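PDB 2Z1Q: acyl-CoA dehydrogenase from Thermus thermophilus, which probably catalyses the FAD-dependent dehydrogenation of saturated acyl-CoA thioesters to 2,3-dehydroacyl-CoA, passing the electrons to an acceptor. Local coordinates for residues B[354-359]-B[485-490]; B[92-97]-B[267-272]. All coordinates share one frame; numbering follows the deposited sequence.

Interaction 1 (B[354-359]-B[485-490]); sequences IKVLGS and ILIDAY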
loop_
_atom_site.group_PDB
_atom_site.type_symbol
_atom_site.label_atom_id
_atom_site.label_comp_id
_atom_site.label_asym_id
_atom_site.label_seq_id
_atom_site.Cartn_x
_atom_site.Cartn_y
_atom_site.Cartn_z
ATOM N N ILE B 354 -3.719 -7.419 -17.674
ATOM C CA ILE B 354 -3.566 -5.976 -17.572
ATOM C C ILE B 354 -4.419 -5.402 -16.440
ATOM O O ILE B 354 -4.128 -4.320 -15.934
ATOM C CB ILE B 354 -3.918 -5.261 -18.909
ATOM C CG1 ILE B 354 -5.332 -5.627 -19.338
ATOM C CG2 ILE B 354 -2.909 -5.639 -20.001
ATOM C CD1 ILE B 354 -5.715 -5.049 -20.673
ATOM N N LYS B 355 -5.458 -6.126 -16.030
ATOM C CA LYS B 355 -6.315 -5.674 -14.930
ATOM C C LYS B 355 -5.514 -5.759 -13.619
ATOM O O LYS B 355 -5.505 -4.826 -12.816
ATOM C CB LYS B 355 -7.595 -6.532 -14.875
ATOM C CG LYS B 355 -8.209 -6.709 -13.483
ATOM C CD LYS B 355 -8.740 -5.423 -12.928
ATOM C CE LYS B 355 -8.476 -5.283 -11.418
ATOM N NZ LYS B 355 -9.140 -6.296 -10.555
ATOM N N VAL B 356 -4.813 -6.869 -13.429
ATOM C CA VAL B 356 -3.987 -7.089 -12.246
ATOM C C VAL B 356 -2.749 -6.204 -12.295
ATOM O O VAL B 356 -2.384 -5.588 -11.297
ATOM C CB VAL B 356 -3.520 -8.550 -12.159
ATOM C CG1 VAL B 356 -2.683 -8.757 -10.896
ATOM C CG2 VAL B 356 -4.716 -9.472 -12.174
ATOM N N LEU B 357 -2.118 -6.139 -13.464
ATOM C CA LEU B 357 -0.907 -5.344 -13.654
ATOM C C LEU B 357 -1.179 -3.860 -13.421
ATOM O O LEU B 357 -0.441 -3.181 -12.702
ATOM C CB LEU B 357 -0.398 -5.512 -15.078
ATOM C CG LEU B 357 1.094 -5.481 -15.401
ATOM C CD1 LEU B 357 1.201 -4.904 -16.803
ATOM C CD2 LEU B 357 1.915 -4.659 -14.424
ATOM N N GLY B 358 -2.241 -3.358 -14.043
ATOM C CA GLY B 358 -2.559 -1.951 -13.904
ATOM C C GLY B 358 -2.809 -1.528 -12.477
ATOM O O GLY B 358 -2.149 -0.634 -11.954
ATOM N N SER B 359 -3.770 -2.180 -11.839
ATOM C CA SER B 359 -4.092 -1.827 -10.468
ATOM C C SER B 359 -2.879 -1.918 -9.543
ATOM O O SER B 359 -2.697 -1.045 -8.705
ATOM C CB SER B 359 -5.247 -2.703 -9.951
ATOM O OG SER B 359 -5.042 -4.076 -10.235
ATOM N N ILE B 485 4.130 -14.938 -13.246
ATOM C CA ILE B 485 5.172 -15.086 -14.254
ATOM C C ILE B 485 4.585 -14.692 -15.613
ATOM O O ILE B 485 5.207 -13.943 -16.370
ATOM C CB ILE B 485 5.704 -16.528 -14.272
ATOM C CG1 ILE B 485 6.232 -16.868 -12.876
ATOM C CG2 ILE B 485 6.823 -16.671 -15.303
ATOM C CD1 ILE B 485 6.755 -18.261 -12.725
ATOM N N LEU B 486 3.366 -15.161 -15.887
ATOM C CA LEU B 486 2.681 -14.845 -17.140
ATOM C C LEU B 486 2.472 -13.336 -17.261
ATOM O O LEU B 486 2.623 -12.770 -18.349
ATOM C CB LEU B 486 1.333 -15.586 -17.208
ATOM C CG LEU B 486 1.439 -17.112 -17.305
ATOM C CD1 LEU B 486 0.065 -17.751 -17.137
ATOM C CD2 LEU B 486 2.049 -17.495 -18.646
ATOM N N ILE B 487 2.147 -12.692 -16.138
ATOM C CA ILE B 487 1.942 -11.241 -16.108
ATOM C C ILE B 487 3.219 -10.485 -16.452
ATOM O O ILE B 487 3.195 -9.563 -17.267
ATOM C CB ILE B 487 1.472 -10.757 -14.710
ATOM C CG1 ILE B 487 0.073 -11.309 -14.434
ATOM C CG2 ILE B 487 1.546 -9.218 -14.624
ATOM C CD1 ILE B 487 -0.432 -11.102 -13.034
ATOM N N ASP B 488 4.329 -10.855 -15.819
ATOM C CA ASP B 488 5.598 -10.172 -16.072
ATOM C C ASP B 488 6.132 -10.476 -17.458
ATOM O O ASP B 488 6.851 -9.677 -18.045
ATOM C CB ASP B 488 6.648 -10.571 -15.038
ATOM C CG ASP B 488 6.554 -9.755 -13.772
ATOM O OD1 ASP B 488 6.977 -10.253 -12.708
ATOM O OD2 ASP B 488 6.069 -8.610 -13.839
ATOM N N ALA B 489 5.784 -11.648 -17.965
ATOM C CA ALA B 489 6.231 -12.055 -19.280
ATOM C C ALA B 489 5.535 -11.159 -20.295
ATOM O O ALA B 489 6.191 -10.451 -21.053
ATOM C CB ALA B 489 5.876 -13.531 -19.525
ATOM N N TYR B 490 4.205 -11.181 -20.286
ATOM C CA TYR B 490 3.426 -10.367 -21.211
ATOM C C TYR B 490 3.815 -8.897 -21.106
ATOM O O TYR B 490 4.056 -8.241 -22.113
ATOM C CB TYR B 490 1.935 -10.546 -20.924
ATOM C CG TYR B 490 1.025 -9.890 -21.930
ATOM C CD1 TYR B 490 0.342 -8.721 -21.611
ATOM C CD2 TYR B 490 0.837 -10.441 -23.204
ATOM C CE1 TYR B 490 -0.505 -8.111 -22.521
ATOM C CE2 TYR B 490 -0.011 -9.835 -24.128
ATOM C CZ TYR B 490 -0.678 -8.667 -23.773
ATOM O OH TYR B 490 -1.512 -8.033 -24.656
#

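Interaction 2 (B[92-97]-B[267-272]); sequences ISTVVA and LGAGAV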
loop_
_atom_site.group_PDB
_atom_site.type_symbol
_atom_site.label_atom_id
_atom_site.label_comp_id
_atom_site.label_asym_id
_atom_site.label_seq_id
_atom_site.Cartn_x
_atom_site.Cartn_y
_atom_site.Cartn_z
ATOM N N ILE B 92 -10.512 3.415 -28.711
ATOM C CA ILE B 92 -11.059 4.733 -28.359
ATOM C C ILE B 92 -11.695 4.755 -26.959
ATOM O O ILE B 92 -11.379 5.622 -26.141
ATOM C CB ILE B 92 -12.112 5.191 -29.403
ATOM C CG1 ILE B 92 -11.438 5.410 -30.762
ATOM C CG2 ILE B 92 -12.792 6.468 -28.945
ATOM C CD1 ILE B 92 -12.394 5.883 -31.839
ATOM N N SER B 93 -12.589 3.810 -26.683
ATOM C CA SER B 93 -13.210 3.768 -25.363
ATOM C C SER B 93 -12.151 3.497 -24.292
ATOM O O SER B 93 -12.310 3.888 -23.134
ATOM C CB SER B 93 -14.306 2.695 -25.319
ATOM O OG SER B 93 -13.845 1.462 -25.836
ATOM N N THR B 94 -11.057 2.849 -24.685
ATOM C CA THR B 94 -9.984 2.546 -23.745
ATOM C C THR B 94 -9.158 3.782 -23.401
ATOM O O THR B 94 -8.807 3.987 -22.234
ATOM C CB THR B 94 -9.050 1.437 -24.282
ATOM O OG1 THR B 94 -9.805 0.241 -24.501
ATOM C CG2 THR B 94 -7.947 1.146 -23.281
ATOM N N VAL B 95 -8.849 4.607 -24.400
ATOM C CA VAL B 95 -8.069 5.814 -24.142
ATOM C C VAL B 95 -8.923 6.799 -23.324
ATOM O O VAL B 95 -8.402 7.547 -22.500
ATOM C CB VAL B 95 -7.584 6.500 -25.462
ATOM C CG1 VAL B 95 -6.823 5.494 -26.328
ATOM C CG2 VAL B 95 -8.761 7.082 -26.226
ATOM N N VAL B 96 -10.234 6.780 -23.549
ATOM C CA VAL B 96 -11.147 7.660 -22.817
ATOM C C VAL B 96 -11.114 7.272 -21.337
ATOM O O VAL B 96 -11.106 8.129 -20.461
ATOM C CB VAL B 96 -12.597 7.550 -23.372
ATOM C CG1 VAL B 96 -13.580 8.230 -22.430
ATOM C CG2 VAL B 96 -12.670 8.208 -24.748
ATOM N N ALA B 97 -11.079 5.972 -21.067
ATOM C CA ALA B 97 -11.019 5.491 -19.693
ATOM C C ALA B 97 -9.739 5.995 -19.042
ATOM O O ALA B 97 -9.759 6.474 -17.914
ATOM C CB ALA B 97 -11.050 3.976 -19.674
ATOM N N LEU B 267 -10.341 -0.817 -17.021
ATOM C CA LEU B 267 -9.837 -0.493 -15.696
ATOM C C LEU B 267 -8.301 -0.454 -15.746
ATOM O O LEU B 267 -7.660 0.420 -15.142
ATOM C CB LEU B 267 -10.306 -1.549 -14.688
ATOM C CG LEU B 267 -9.821 -1.348 -13.256
ATOM C CD1 LEU B 267 -10.319 -0.014 -12.751
ATOM C CD2 LEU B 267 -10.326 -2.466 -12.378
ATOM N N GLY B 268 -7.718 -1.403 -16.475
ATOM C CA GLY B 268 -6.276 -1.430 -16.625
ATOM C C GLY B 268 -5.822 -0.124 -17.248
ATOM O O GLY B 268 -4.781 0.409 -16.864
ATOM N N ALA B 269 -6.594 0.399 -18.204
ATOM C CA ALA B 269 -6.222 1.665 -18.835
ATOM C C ALA B 269 -6.440 2.787 -17.823
ATOM O O ALA B 269 -5.659 3.746 -17.751
ATOM C CB ALA B 269 -7.055 1.907 -20.102
ATOM N N GLY B 270 -7.511 2.666 -17.043
ATOM C CA GLY B 270 -7.790 3.668 -16.031
ATOM C C GLY B 270 -6.630 3.745 -15.053
ATOM O O GLY B 270 -6.150 4.825 -14.740
ATOM N N ALA B 271 -6.166 2.600 -14.574
ATOM C CA ALA B 271 -5.049 2.583 -13.632
ATOM C C ALA B 271 -3.803 3.235 -14.237
ATOM O O ALA B 271 -3.093 3.994 -13.559
ATOM C CB ALA B 271 -4.740 1.146 -13.204
ATOM N N VAL B 272 -3.530 2.950 -15.508
ATOM C CA VAL B 272 -2.375 3.540 -16.160
ATOM C C VAL B 272 -2.531 5.060 -16.108
ATOM O O VAL B 272 -1.603 5.770 -15.718
ATOM C CB VAL B 272 -2.249 3.018 -17.608
ATOM C CG1 VAL B 272 -1.281 3.871 -18.397
ATOM C CG2 VAL B 272 -1.773 1.547 -17.577
#

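Interaction 1 (B[354-359]-B[485-490])
Ile-487 reaches from helix 476-502 to helix 348-372 and sends one branch to each of two neighbours, Val-356 and Leu-357. Its CG2 is the short branch. It meets Leu-357 CG at 3.8 Å, and the two side chains run antiparallel alongside each other. The longer branch turns to Val-356. CG1 of Ile-487 lies anti to the carbonyl carbon (chi1 -67°), and an extended second torsion carries CD1 outward. CD1 then touches Val-356 CG1 at 3.9 Å and Val-356 CB at 4.1 Å. Here the Ile-487 side chain lies roughly perpendicular to that of Val-356.

The helix segments themselves are also steeply crossed. Their axes make an angle of 80° and pass 10.2 Å apart. The backbones come nearest at Leu-357 and Ile-487, whose CA atoms are 7.0 Å apart. The contact is a helix crossing within the all-helical C-terminal part of the acyl-CoA dehydrogenase fold. It lies away from the flavin, although Ile-372 at the end of one helix and Gln-476 at the start of the other both belong to FAD sites.

One turn on from Ile-487, Tyr-490 meets Ile-354. CG2 of Ile-354 comes to the edge of the ring, near its plane, and lies 4.3 Å from CE1 of Tyr-490. The five touching residues are all buried, and what joins the two segments is apolar packing. The phenol OH is hydrogen-bonded to Thr-323 OG1 on helix 300-331. That bond anchors the phenol end of the side chain, whose ring also meets the ring of Trp-14 with the planes inclined at about 55°. Ile-354 packs on the same helix, against Val-320 and Thr-323.

Interaction 2 (B[92-97]-B[267-272])
Helices 90-99 and 252-288 come close at Ala-97 and Gly-270, whose CA atoms are only 5.2 Å apart. The contact joins the N-terminal helical domain of the acyl-CoA dehydrogenase fold to the first long helix of the C-terminal helical domain. The chain between the two segments includes the strands of the middle domain.

Small residues make this approach possible. Gly-270 has no side chain, and its CA is met by the backbone O of Ala-97 at 3.9 Å. Ala-97 points its CB toward the other helix. This methyl lies 4.5 Å from the CB of Ala-269, so the two alanines face each other loosely.

The tighter meeting is between Ala-269 and Thr-94. The CB of Ala-269 points toward helix 90-99 and sits against both the side chain and the backbone of Thr-94. The backbone O of Thr-94 is 3.5 Å from this methyl.

Thr-94 divides its two branches between two tasks. Its CG2 stands anti to the backbone N and beside the carbonyl carbon, and this brings the methyl to Ala-269. OG1 stands beside the backbone N instead (chi1 -60°). There it hydrogen-bonds to Lys-90 O, one turn back along its own helix. The hydroxyl is thus satisfied within helix 90-99, and the apolar branch is given to the contact. Tyr-321 and Val-324 of helix 300-331 also touch Thr-94, as does Tyr-265 of helix 252-288.

Thr-94 and Ala-269 are buried, while Ala-97 and Gly-270 remain partly exposed. The packing is closest on the buried side, where Thr-94 CG2 lies 3.4 Å from Ala-269 CB, tighter than a usual carbon contact.

Overall arrangement
Interactions 1 and 2 are both helix-helix packing without polar bonds between their segments. Interaction 1 is fully buried and uses branched aliphatic side chains and a tyrosine ring. Interaction 2 is partly buried, and its alanines and glycine let the backbones come closer. The first joins two helices of the C-terminal region; the second joins the N-terminal and C-terminal domains. Their centres are 15 Å apart. Segments 354-359 and 267-272 pack directly: Lys-355 CD meets Leu-267 CD2 at 3.4 Å, and Ala-271 CB lies against Gly-358 and Ser-359. Helix 300-331 touches side chains from both contacts, including Ile-354, Tyr-490 and Thr-94.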